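Local coordinates for protein CCMAN5 (Cellulosimicrobium cellulans, PDB 2XSG) that hydrolyses alpha-mannosidic linkages as a calcium-containing family 92 glycosidase, enabling mannose-6-phosphate modification of yeast-produced human lysosomal enzymes, at residues S57-F62 against V115-V120; G291-D296 against A364-A369. One frame throughout, in Å; residues are numbered along the deposited sequence.

Interaction 1 (S57-F62 against V115-V120)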
loop_
_atom_site.group_PDB
_atom_site.type_symbol
_atom_site.label_atom_id
_atom_site.label_comp_id
_atom_site.label_asym_id
_atom_site.label_seq_id
_atom_site.Cartn_x
_atom_site.Cartn_y
_atom_site.Cartn_z
ATOM N N SER A 57 15.248 7.227 -19.510
ATOM C CA SER A 57 15.907 8.499 -19.772
ATOM C C SER A 57 15.046 9.441 -20.610
ATOM O O SER A 57 15.521 10.496 -21.053
ATOM C CB SER A 57 17.274 8.277 -20.418
ATOM O OG SER A 57 17.151 7.529 -21.612
ATOM N N LYS A 58 13.777 9.068 -20.802
ATOM C CA LYS A 58 12.807 9.958 -21.411
ATOM C C LYS A 58 11.515 10.003 -20.620
ATOM O O LYS A 58 11.108 9.015 -20.013
ATOM C CB LYS A 58 12.539 9.580 -22.863
ATOM C CG LYS A 58 13.709 9.915 -23.776
ATOM C CD LYS A 58 13.664 9.114 -25.041
ATOM C CE LYS A 58 14.887 9.406 -25.888
ATOM N NZ LYS A 58 14.850 8.569 -27.101
ATOM N N ILE A 59 10.898 11.177 -20.638
ATOM C CA ILE A 59 9.617 11.426 -20.008
ATOM C C ILE A 59 8.694 12.065 -21.035
ATOM O O ILE A 59 9.090 12.966 -21.767
ATOM C CB ILE A 59 9.784 12.347 -18.772
ATOM C CG1 ILE A 59 10.401 11.547 -17.612
ATOM C CG2 ILE A 59 8.460 13.048 -18.395
ATOM C CD1 ILE A 59 10.604 12.338 -16.329
ATOM N N SER A 60 7.459 11.580 -21.084
ATOM C CA SER A 60 6.434 12.187 -21.908
ATOM C C SER A 60 5.802 13.338 -21.115
ATOM O O SER A 60 6.085 14.502 -21.395
ATOM C CB SER A 60 5.417 11.121 -22.329
ATOM O OG SER A 60 4.919 10.453 -21.174
ATOM N N GLY A 61 5.007 13.029 -20.093
ATOM C CA GLY A 61 4.320 14.052 -19.293
ATOM C C GLY A 61 3.887 13.599 -17.901
ATOM O O GLY A 61 4.500 12.715 -17.308
ATOM N N PHE A 62 2.815 14.204 -17.385
ATOM C CA PHE A 62 2.312 13.900 -16.041
ATOM C C PHE A 62 0.884 13.361 -16.050
ATOM O O PHE A 62 0.002 13.936 -16.682
ATOM C CB PHE A 62 2.399 15.146 -15.160
ATOM C CG PHE A 62 3.794 15.687 -15.038
ATOM C CD1 PHE A 62 4.646 15.210 -14.043
ATOM C CD2 PHE A 62 4.271 16.641 -15.936
ATOM C CE1 PHE A 62 5.934 15.678 -13.922
ATOM C CE2 PHE A 62 5.580 17.127 -15.823
ATOM C CZ PHE A 62 6.416 16.636 -14.810
ATOM N N VAL A 115 11.515 18.571 -12.941
ATOM C CA VAL A 115 12.433 17.976 -13.924
ATOM C C VAL A 115 12.646 18.928 -15.108
ATOM O O VAL A 115 11.726 19.669 -15.522
ATOM C CB VAL A 115 11.923 16.597 -14.441
ATOM C CG1 VAL A 115 10.613 16.733 -15.263
ATOM C CG2 VAL A 115 13.006 15.866 -15.269
ATOM N N GLY A 116 13.872 18.943 -15.611
ATOM C CA GLY A 116 14.180 19.638 -16.851
ATOM C C GLY A 116 14.025 18.679 -18.011
ATOM O O GLY A 116 14.704 17.654 -18.074
ATOM N N LEU A 117 13.098 18.999 -18.909
ATOM C CA LEU A 117 12.813 18.160 -20.063
ATOM C C LEU A 117 13.430 18.776 -21.299
ATOM O O LEU A 117 13.342 19.985 -21.486
ATOM C CB LEU A 117 11.294 18.011 -20.252
ATOM C CG LEU A 117 10.494 17.390 -19.102
ATOM C CD1 LEU A 117 8.956 17.537 -19.350
ATOM C CD2 LEU A 117 10.912 15.929 -18.886
ATOM N N GLY A 118 14.082 17.952 -22.120
ATOM C CA GLY A 118 14.595 18.405 -23.400
ATOM C C GLY A 118 13.457 18.875 -24.282
ATOM O O GLY A 118 12.396 18.226 -24.365
ATOM N N ASN A 119 13.649 20.032 -24.918
ATOM C CA ASN A 119 12.589 20.632 -25.731
ATOM C C ASN A 119 12.314 19.744 -26.945
ATOM O O ASN A 119 13.214 19.061 -27.426
ATOM C CB ASN A 119 12.987 22.052 -26.145
ATOM C CG ASN A 119 11.861 22.833 -26.819
ATOM O OD1 ASN A 119 12.133 23.677 -27.674
ATOM N ND2 ASN A 119 10.596 22.565 -26.444
ATOM N N VAL A 120 11.060 19.728 -27.400
ATOM C CA VAL A 120 10.671 19.032 -28.621
ATOM C C VAL A 120 9.792 19.948 -29.483
ATOM O O VAL A 120 8.972 20.719 -28.954
ATOM C CB VAL A 120 9.974 17.660 -28.345
ATOM C CG1 VAL A 120 10.921 16.712 -27.617
ATOM C CG2 VAL A 120 8.664 17.839 -27.536
#
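Near-orthogonal packing of two beta-sheets in the N-terminal domain of this family 92 glycosidase brings I59 and F62 of one layer onto L117 and V115 of the other. The evidence is in the axes: the strand segments 58-62 and 115-120 run at 84° to each other and pass 8.1 Å apart, with no hydrogen bond between them. This is a face-to-face meeting of sheets, bridged by aliphatic and aromatic side chains.

The crossing point is I59 over L117, whose CA atoms are 7.5 Å apart and whose side chains also meet at about a right angle. One methyl does the touching: L117 CD2 lies 3.8 Å from I59 CB and equally far from I59 CG2, resting against the beta-branch itself. I59 CG2 stands anti to the backbone N, while CG1 lies beside that N (chi1 -75°) and carries CD1 onward to V115 CG2, a looser contact at 4.4 Å. V115 uses its other methyl for the aromatic partner, with CG1 4.2 Å from F62 CZ and approaching the ring obliquely.

V115 and L117 point the same way because they alternate regularly along an extended strand. I59 points at the other strand, whereas F62, three residues on, comes near only with its ring end. The backbone of S60 (psi -72°) departs from extended geometry, and both S60 and G61 pair with R42, a pattern consistent with a classic beta bulge, which probably helps the F62 ring reach the interface.

Strand 58-63 is the middle of a three-stranded antiparallel sheet, between 40-44 and 99-100, and I59 also touches P41 and F101. F62 reaches A136 and V138 of strand 133-140, the antiparallel neighbour of 112-121, while L117 also touches P83 of strand 80-84.

Interaction 2 (G291-D296 against A364-A369)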
loop_
_atom_site.group_PDB
_atom_site.type_symbol
_atom_site.label_atom_id
_atom_site.label_comp_id
_atom_site.label_asym_id
_atom_site.label_seq_id
_atom_site.Cartn_x
_atom_site.Cartn_y
_atom_site.Cartn_z
ATOM N N GLY A 291 5.766 14.217 11.367
ATOM C CA GLY A 291 6.097 14.641 12.735
ATOM C C GLY A 291 5.364 13.918 13.857
ATOM O O GLY A 291 5.672 14.130 15.044
ATOM N N ARG A 292 4.398 13.069 13.485
ATOM C CA ARG A 292 3.718 12.199 14.437
ATOM C C ARG A 292 4.679 11.195 15.060
ATOM O O ARG A 292 4.445 10.736 16.186
ATOM C CB ARG A 292 2.561 11.459 13.777
ATOM C CG ARG A 292 1.421 12.362 13.320
ATOM C CD ARG A 292 0.313 11.524 12.679
ATOM N NE ARG A 292 -0.815 12.357 12.255
ATOM C CZ ARG A 292 -1.803 12.757 13.055
ATOM N NH1 ARG A 292 -1.822 12.401 14.344
ATOM N NH2 ARG A 292 -2.778 13.517 12.561
ATOM N N VAL A 293 5.740 10.851 14.316
ATOM C CA VAL A 293 6.847 10.034 14.826
ATOM C C VAL A 293 8.169 10.804 14.833
ATOM O O VAL A 293 8.670 11.235 13.777
ATOM C CB VAL A 293 7.031 8.734 14.036
ATOM C CG1 VAL A 293 7.997 7.804 14.787
ATOM C CG2 VAL A 293 5.696 8.051 13.832
ATOM N N ALA A 294 8.722 10.988 16.028
ATOM C CA ALA A 294 9.994 11.684 16.199
ATOM C C ALA A 294 11.062 10.717 16.657
ATOM O O ALA A 294 10.903 10.009 17.652
ATOM C CB ALA A 294 9.863 12.843 17.182
ATOM N N ILE A 295 12.169 10.709 15.927
ATOM C CA ILE A 295 13.224 9.733 16.144
ATOM C C ILE A 295 14.569 10.365 16.551
ATOM O O ILE A 295 14.995 11.391 16.026
ATOM C CB ILE A 295 13.364 8.845 14.898
ATOM C CG1 ILE A 295 12.242 7.823 14.890
ATOM C CG2 ILE A 295 14.710 8.143 14.850
ATOM C CD1 ILE A 295 12.076 7.203 13.600
ATOM N N ASP A 296 15.219 9.710 17.504
ATOM C CA ASP A 296 16.556 10.046 17.928
ATOM C C ASP A 296 17.367 8.786 17.622
ATOM O O ASP A 296 17.182 7.751 18.259
ATOM C CB ASP A 296 16.530 10.397 19.432
ATOM C CG ASP A 296 17.924 10.487 20.060
ATOM O OD1 ASP A 296 18.944 10.392 19.342
ATOM O OD2 ASP A 296 18.001 10.649 21.299
ATOM N N ALA A 364 -3.348 2.161 12.991
ATOM C CA ALA A 364 -4.048 2.364 14.276
ATOM C C ALA A 364 -3.173 2.980 15.375
ATOM O O ALA A 364 -3.639 3.842 16.117
ATOM C CB ALA A 364 -4.689 1.074 14.771
ATOM N N TYR A 365 -1.910 2.574 15.483
ATOM C CA TYR A 365 -1.094 3.150 16.563
ATOM C C TYR A 365 -0.254 4.375 16.169
ATOM O O TYR A 365 0.344 5.032 17.032
ATOM C CB TYR A 365 -0.326 2.079 17.368
ATOM C CG TYR A 365 0.902 1.442 16.739
ATOM C CD1 TYR A 365 2.026 2.196 16.433
ATOM C CD2 TYR A 365 0.962 0.055 16.534
ATOM C CE1 TYR A 365 3.168 1.597 15.895
ATOM C CE2 TYR A 365 2.092 -0.555 16.017
ATOM C CZ TYR A 365 3.199 0.234 15.690
ATOM O OH TYR A 365 4.335 -0.352 15.168
ATOM N N ILE A 366 -0.247 4.709 14.876
ATOM C CA ILE A 366 0.475 5.890 14.409
ATOM C C ILE A 366 -0.459 7.099 14.216
ATOM O O ILE A 366 -0.110 8.215 14.612
ATOM C CB ILE A 366 1.349 5.579 13.173
ATOM C CG1 ILE A 366 2.558 4.739 13.627
ATOM C CG2 ILE A 366 1.859 6.877 12.506
ATOM C CD1 ILE A 366 3.323 4.092 12.524
ATOM N N ASP A 367 -1.642 6.855 13.645
ATOM C CA ASP A 367 -2.647 7.890 13.418
ATOM C C ASP A 367 -4.044 7.321 13.683
ATOM O O ASP A 367 -4.759 6.944 12.743
ATOM C CB ASP A 367 -2.534 8.436 11.992
ATOM C CG ASP A 367 -3.352 9.702 11.775
ATOM O OD1 ASP A 367 -4.249 10.022 12.589
ATOM O OD2 ASP A 367 -3.087 10.384 10.769
ATOM N N PRO A 368 -4.429 7.230 14.974
ATOM C CA PRO A 368 -5.701 6.568 15.328
ATOM C C PRO A 368 -6.943 7.153 14.627
ATOM O O PRO A 368 -7.816 6.383 14.186
ATOM C CB PRO A 368 -5.772 6.741 16.857
ATOM C CG PRO A 368 -4.339 6.845 17.285
ATOM C CD PRO A 368 -3.673 7.641 16.172
ATOM N N ALA A 369 -7.003 8.487 14.501
ATOM C CA ALA A 369 -8.150 9.180 13.880
ATOM C C ALA A 369 -8.295 8.830 12.406
ATOM O O ALA A 369 -9.407 8.641 11.913
ATOM C CB ALA A 369 -8.015 10.694 14.024
HETATM O O HOH W 1 -0.541 10.543 15.985
#
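R292 lays its guanidinium group against the carboxylate of D367, the N-cap of helix 368-387, at the joint with helix 353-366 in the catalytic domain, whose clan is that of the six-hairpin (alpha/alpha)6 barrels. The two planes are 26° apart and stacked, with D367 OD2 positioned 3.2 Å above the guanidinium plane of R292 and offset toward its rim. R292 NE to D367 OD2 is 3.4 Å, a salt bridge of charges alone, since no N-H points at the oxygen. The arginine chain is fully extended from CG to NE, which carries the group past the end of the first helix, and R292 CD passes 3.9 Å from I366 O. Beside the charged pair, V293 CG2 meets I366 CG2 at 4.2 Å.

Each of the two charged groups has a further partner. With D367 CG anti to its backbone nitrogen (chi1 -168°), OD1 makes a weak hydrogen bond to L370 N. R292 NH1 forms a salt bridge with D702, and backbone bonding to T700 holds R292 at the edge of the mixed sheet that contains strand 293-296. A leucine in place of R292 would probably leave both D367 and D702 without the positive charge they share. Water 1 adds a bridge at the guanidinium edge, lying in its plane: it accepts from R292 NH1 at 2.8 Å and donates to I366 O at 2.7 Å.

Followed from the N terminus, the chain makes interaction 1 first: 57-62 and 115-120 close a segment of 52 residues that contains strand but no helix, entirely within the N-terminal domain range. Only after that does 291-296 open interaction 2, closed by 364-369 after 67 residues that include the helix 306-318. The two closures therefore stand in series, neither nested nor crossed. The centres of interaction 1 and interaction 2 are about 37 Å apart and their nearest atoms about 25 Å, so no direct contact joins them. Interaction 1 ties two sheets of the N-terminal domain together, whereas interaction 2 fastens an edge strand of a mixed sheet to a helix-helix junction in the catalytic domain.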